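Local coordinates for omega-class glutathione S-transferase (Bombyx mori, PDB 3WD6), which binds glutathione and, as an omega-class enzyme, probably catalyses glutathione transfer and the glutathione-dependent reduction of dehydroascorbate, at residues 15-20 against 56-61; 185-190 against 224-229. All coordinates share one frame; numbering follows the deposited sequence.

Contact 1. Residues 15-20 against 56-61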
# COMPACT_ATOMS: atom_id res chain seq x y z
N LYS A 15 -6.93 5.82 17.11
CA LYS A 15 -7.59 4.53 17.35
C LYS A 15 -8.40 4.06 16.14
O LYS A 15 -9.02 4.88 15.45
CB LYS A 15 -8.47 4.59 18.61
CG LYS A 15 -9.20 3.28 18.93
CD LYS A 15 -10.73 3.48 18.91
CE LYS A 15 -11.42 2.96 20.18
NZ LYS A 15 -12.19 1.70 19.93
N HIS A 16 -8.37 2.76 15.86
CA HIS A 16 -9.22 2.19 14.83
C HIS A 16 -10.65 2.11 15.37
O HIS A 16 -10.88 1.56 16.44
CB HIS A 16 -8.73 0.81 14.42
CG HIS A 16 -7.45 0.83 13.64
ND1 HIS A 16 -6.27 1.29 14.17
CD2 HIS A 16 -7.17 0.45 12.37
CE1 HIS A 16 -5.31 1.19 13.27
NE2 HIS A 16 -5.83 0.68 12.16
N LEU A 17 -11.60 2.66 14.63
CA LEU A 17 -12.97 2.78 15.13
C LEU A 17 -13.74 1.50 14.86
O LEU A 17 -13.56 0.86 13.81
CB LEU A 17 -13.66 3.99 14.49
CG LEU A 17 -12.91 5.31 14.67
CD1 LEU A 17 -13.73 6.47 14.11
CD2 LEU A 17 -12.55 5.56 16.14
N ARG A 18 -14.58 1.10 15.82
CA ARG A 18 -15.35 -0.14 15.71
C ARG A 18 -16.84 0.18 15.76
O ARG A 18 -17.23 1.31 16.06
CB ARG A 18 -15.01 -1.08 16.86
CG ARG A 18 -13.51 -1.20 17.14
CD ARG A 18 -13.23 -1.76 18.55
NE ARG A 18 -13.96 -3.00 18.81
CZ ARG A 18 -13.53 -3.97 19.62
NH1 ARG A 18 -12.36 -3.83 20.25
NH2 ARG A 18 -14.26 -5.07 19.79
N LYS A 19 -17.67 -0.82 15.46
CA LYS A 19 -19.11 -0.71 15.67
C LYS A 19 -19.42 -0.09 17.05
O LYS A 19 -18.92 -0.59 18.09
CB LYS A 19 -19.79 -2.08 15.53
CG LYS A 19 -21.26 -2.09 15.88
CD LYS A 19 -22.07 -2.99 14.95
CE LYS A 19 -23.55 -2.66 15.04
NZ LYS A 19 -23.81 -1.18 14.96
N GLY A 20 -20.20 0.99 17.05
CA GLY A 20 -20.51 1.71 18.28
C GLY A 20 -19.69 2.98 18.44
O GLY A 20 -20.02 3.87 19.24
N GLU A 56 -6.38 14.13 6.83
CA GLU A 56 -6.53 13.50 8.14
C GLU A 56 -6.84 12.02 7.91
O GLU A 56 -7.34 11.63 6.83
CB GLU A 56 -7.67 14.16 8.94
CG GLU A 56 -9.01 14.14 8.20
CD GLU A 56 -10.17 14.62 9.06
OE1 GLU A 56 -11.33 14.28 8.74
OE2 GLU A 56 -9.92 15.35 10.04
N VAL A 57 -6.54 11.21 8.92
CA VAL A 57 -6.75 9.77 8.83
C VAL A 57 -7.80 9.35 9.84
O VAL A 57 -7.72 9.71 11.00
CB VAL A 57 -5.44 8.99 9.13
CG1 VAL A 57 -5.69 7.48 9.14
CG2 VAL A 57 -4.33 9.36 8.15
N VAL A 58 -8.80 8.59 9.39
CA VAL A 58 -9.69 7.88 10.30
C VAL A 58 -9.46 6.38 10.16
O VAL A 58 -9.69 5.82 9.09
CB VAL A 58 -11.19 8.22 10.05
CG1 VAL A 58 -12.09 7.28 10.88
CG2 VAL A 58 -11.48 9.67 10.40
N ASN A 59 -8.98 5.74 11.22
CA ASN A 59 -8.67 4.30 11.15
C ASN A 59 -9.86 3.41 11.46
O ASN A 59 -10.67 3.71 12.33
CB ASN A 59 -7.48 3.98 12.03
CG ASN A 59 -6.18 4.46 11.43
OD1 ASN A 59 -6.00 4.41 10.20
ND2 ASN A 59 -5.28 4.95 12.27
N ILE A 60 -9.98 2.31 10.73
CA ILE A 60 -11.16 1.46 10.83
C ILE A 60 -10.82 0.04 11.23
O ILE A 60 -10.03 -0.62 10.56
CB ILE A 60 -11.91 1.35 9.48
CG1 ILE A 60 -12.36 2.74 8.98
CG2 ILE A 60 -13.04 0.38 9.61
CD1 ILE A 60 -13.37 3.45 9.86
N ASP A 61 -11.42 -0.42 12.33
CA ASP A 61 -11.37 -1.82 12.75
C ASP A 61 -12.14 -2.66 11.74
O ASP A 61 -13.36 -2.50 11.58
CB ASP A 61 -11.98 -1.94 14.15
CG ASP A 61 -11.78 -3.30 14.77
OD1 ASP A 61 -12.12 -4.30 14.10
OD2 ASP A 61 -11.28 -3.38 15.91
O HOH W 1 -9.03 6.97 13.77
O HOH W 2 -9.70 -1.27 17.67
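The imidazole of His-16 carries Asn-59 on one face: CB of Asn-59 sits 3.5 Å from the ring centroid, 6° off the ring normal, a CH-pi contact, and the amide beyond it lies nearly parallel to the ring, 17° apart. At the ring edge, in plane, CD2 approaches the carbonyl O of Ile-60. This is the outer rim of the thioredoxin-like N-terminal domain, where the short, weakly bonded strand 16-17 pairs in parallel with strand 56-60 at Leu-17 and Ile-60. Leu-17 makes both backbone bonds, giving its N to Asn-59 O (2.7 Å) and receiving Asp-61 N at its O (2.9 Å). On the side of Leu-17 and Ile-60, CD1 of Leu-17 packs on CG1 of Val-58.

The polar ends of the stacked pair are held from outside: His-16 ND1 bonds to Glu-247, while Asn-59 ND2 donates to Thr-14 O and Phe-12 O and its OD1 accepts from Asn-34 ND2. A chi1 of -171° swings the Asp-61 carboxylate away from its own N and alongside Arg-18; OD1 takes the backbone N-H groups of Ile-63 and Asp-64, while OD2 pairs with Arg-243. The salt bridge from Asp-61 to Arg-18 is long and purely electrostatic, OD2 lying 4.0 Å from NE, well out of the guanidinium plane.

Contact 2. Residues 185-190 against 224-229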
# COMPACT_ATOMS: atom_id res chain seq x y z
N TRP A 185 3.76 -3.78 -1.05
CA TRP A 185 4.09 -5.20 -1.02
C TRP A 185 5.58 -5.40 -0.84
O TRP A 185 5.99 -6.30 -0.12
CB TRP A 185 3.48 -5.95 -2.20
CG TRP A 185 2.02 -5.99 -1.97
CD1 TRP A 185 1.33 -6.91 -1.23
CD2 TRP A 185 1.06 -4.99 -2.36
NE1 TRP A 185 -0.01 -6.58 -1.18
CE2 TRP A 185 -0.20 -5.41 -1.87
CE3 TRP A 185 1.14 -3.81 -3.11
CZ2 TRP A 185 -1.37 -4.68 -2.09
CZ3 TRP A 185 -0.03 -3.08 -3.33
CH2 TRP A 185 -1.27 -3.52 -2.82
N PHE A 186 6.38 -4.52 -1.44
CA PHE A 186 7.81 -4.54 -1.14
C PHE A 186 8.09 -4.25 0.35
O PHE A 186 9.02 -4.85 0.94
CB PHE A 186 8.57 -3.59 -2.05
CG PHE A 186 8.63 -4.07 -3.48
CD1 PHE A 186 8.79 -5.44 -3.77
CD2 PHE A 186 8.50 -3.17 -4.53
CE1 PHE A 186 8.83 -5.89 -5.09
CE2 PHE A 186 8.55 -3.61 -5.86
CZ PHE A 186 8.71 -4.98 -6.14
N GLU A 187 7.32 -3.34 0.96
CA GLU A 187 7.52 -3.03 2.37
C GLU A 187 7.32 -4.31 3.17
O GLU A 187 8.06 -4.59 4.12
CB GLU A 187 6.56 -1.93 2.86
CG GLU A 187 6.85 -1.51 4.32
CD GLU A 187 6.13 -0.22 4.77
OE1 GLU A 187 5.71 -0.15 5.96
OE2 GLU A 187 6.00 0.73 3.97
N ARG A 188 6.32 -5.09 2.76
CA ARG A 188 5.95 -6.32 3.45
C ARG A 188 6.92 -7.47 3.15
O ARG A 188 7.21 -8.29 4.02
CB ARG A 188 4.49 -6.71 3.13
CG ARG A 188 3.45 -5.98 4.00
CD ARG A 188 2.25 -5.46 3.22
NE ARG A 188 1.35 -4.66 4.06
CZ ARG A 188 1.41 -3.33 4.17
NH1 ARG A 188 2.32 -2.64 3.49
NH2 ARG A 188 0.55 -2.69 4.95
N LEU A 189 7.44 -7.51 1.93
CA LEU A 189 8.38 -8.56 1.53
C LEU A 189 9.53 -8.62 2.55
O LEU A 189 10.01 -9.70 2.89
CB LEU A 189 8.91 -8.30 0.09
CG LEU A 189 9.88 -9.25 -0.62
CD1 LEU A 189 9.92 -8.98 -2.13
CD2 LEU A 189 11.30 -9.20 -0.04
N ARG A 190 9.93 -7.44 3.03
CA ARG A 190 10.99 -7.32 4.02
C ARG A 190 10.74 -8.17 5.29
O ARG A 190 11.68 -8.75 5.85
CB ARG A 190 11.21 -5.84 4.38
CG ARG A 190 12.06 -5.08 3.36
CD ARG A 190 11.78 -3.56 3.36
NE ARG A 190 12.20 -2.84 4.57
CZ ARG A 190 11.37 -2.42 5.53
NH1 ARG A 190 10.07 -2.66 5.44
NH2 ARG A 190 11.83 -1.74 6.58
N TYR A 224 5.78 6.87 7.00
CA TYR A 224 4.68 5.94 7.24
C TYR A 224 5.16 4.50 7.50
O TYR A 224 4.34 3.60 7.72
CB TYR A 224 3.69 5.95 6.05
CG TYR A 224 2.34 5.28 6.29
CD1 TYR A 224 1.49 5.74 7.29
CD2 TYR A 224 1.91 4.21 5.50
CE1 TYR A 224 0.22 5.14 7.53
CE2 TYR A 224 0.63 3.59 5.72
CZ TYR A 224 -0.19 4.07 6.74
OH TYR A 224 -1.43 3.50 7.00
N LEU A 225 6.47 4.26 7.46
CA LEU A 225 7.01 2.91 7.68
C LEU A 225 6.46 2.26 8.96
O LEU A 225 6.31 2.92 10.00
CB LEU A 225 8.53 2.94 7.79
CG LEU A 225 9.26 3.00 6.45
CD1 LEU A 225 10.79 3.03 6.72
CD2 LEU A 225 8.86 1.80 5.56
N ILE A 226 6.18 0.96 8.88
CA ILE A 226 5.88 0.18 10.06
C ILE A 226 7.18 -0.50 10.54
O ILE A 226 7.78 -1.28 9.78
CB ILE A 226 4.82 -0.86 9.74
CG1 ILE A 226 3.56 -0.15 9.21
CG2 ILE A 226 4.51 -1.75 10.96
CD1 ILE A 226 2.46 -1.09 8.73
N PRO A 227 7.63 -0.20 11.79
CA PRO A 227 8.83 -0.90 12.27
C PRO A 227 8.66 -2.42 12.10
O PRO A 227 7.59 -2.96 12.45
CB PRO A 227 8.89 -0.52 13.76
CG PRO A 227 8.15 0.78 13.85
CD PRO A 227 7.03 0.67 12.83
N LEU A 228 9.68 -3.09 11.55
CA LEU A 228 9.52 -4.49 11.13
C LEU A 228 9.12 -5.48 12.23
O LEU A 228 8.40 -6.46 11.96
CB LEU A 228 10.77 -4.96 10.39
CG LEU A 228 10.80 -4.53 8.92
CD1 LEU A 228 12.15 -4.80 8.28
CD2 LEU A 228 9.67 -5.23 8.14
N GLU A 229 9.56 -5.24 13.46
CA GLU A 229 9.18 -6.13 14.55
C GLU A 229 7.69 -5.95 14.84
O GLU A 229 7.01 -6.91 15.20
CB GLU A 229 10.02 -5.88 15.81
CG GLU A 229 9.69 -4.58 16.54
CD GLU A 229 10.39 -3.38 15.94
OE1 GLU A 229 10.88 -3.48 14.78
OE2 GLU A 229 10.44 -2.33 16.64
O HOH W 3 3.31 1.39 6.19
O HOH W 4 10.61 -0.51 8.61
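A helix meets an irregular connecting segment here: the C-terminal part of helix 177-189, in the all-helical C-terminal domain of the glutathione transferase fold, reaches across to the chain that leads into helix 228-240. Two side chains of segment 185-190 do most of the reaching, Glu-187 to Leu-225 and Ile-226, Arg-190 to Leu-228.

Glu-187 is buried and extended. Its CG stands anti to the backbone N (chi1 -175°), which sends the carboxylate straight out to the backbone of Ile-226. There OE1 accepts the Ile-226 N-H at 3.2 Å. The bond is nearly straight (165° at the hydrogen) and arrives on the syn side, 32° out of the carboxylate plane. A water lies between OE1 and Tyr-224 O, within 2.9 Å of each. The other oxygen, OE2, takes Gln-42 NE2 and Trp-183 NE1, so both carboxylate oxygens have N-H donors; these should favour the charged form. Methyl CD2 of Leu-225 packs against the same carboxylate, 3.4 Å from OE2.

Arg-190 folds back, its chain bent at chi3, and gives NH1 to Glu-187 O (3.1 Å) in the carbonyl plane, on a lone pair. That bond steadies the guanidinium, and Leu-228 lies over one face, CD1 3.5 Å from NH2 and offset toward the rim. A second water, at the guanidinium edge, joins NH2 (2.7 Å) to Ile-226 O. Pro-227, at the N-cap position, lies between this carbonyl and helix 228-240.

Around the contact, Arg-190 and Leu-225 both touch Leu-216 of helix 206-216, Ile-226 packs on Arg-36 and Tyr-37, Gln-42 of helix 39-51 binds Glu-187, and Tyr-224 OH bonds to Asn-34 of strand 31-34.

Overall arrangement
Contact 1 adds the edge strand 16-17 to the N-terminal sheet; contact 2 joins two parts of the helical C-terminal half. Their centres are 22 Å apart and their nearest atoms about 6 Å, so they do not touch. Two residues link them: Asn-34 and Phe-12, already partners of Asn-59, also meet Tyr-224 of contact 2, at its hydroxyl and edge-to-face respectively. None of the residues in either contact is among those that line the glutathione pocket, and contact 1 comes closer to it than contact 2. The side chain of Ile-60 is about 7 Å from the bound glutathione and about 4 Å from that of Val-78; the side chain of Tyr-224 is about 10 Å from glutathione and about 7 Å from that of Cys-38.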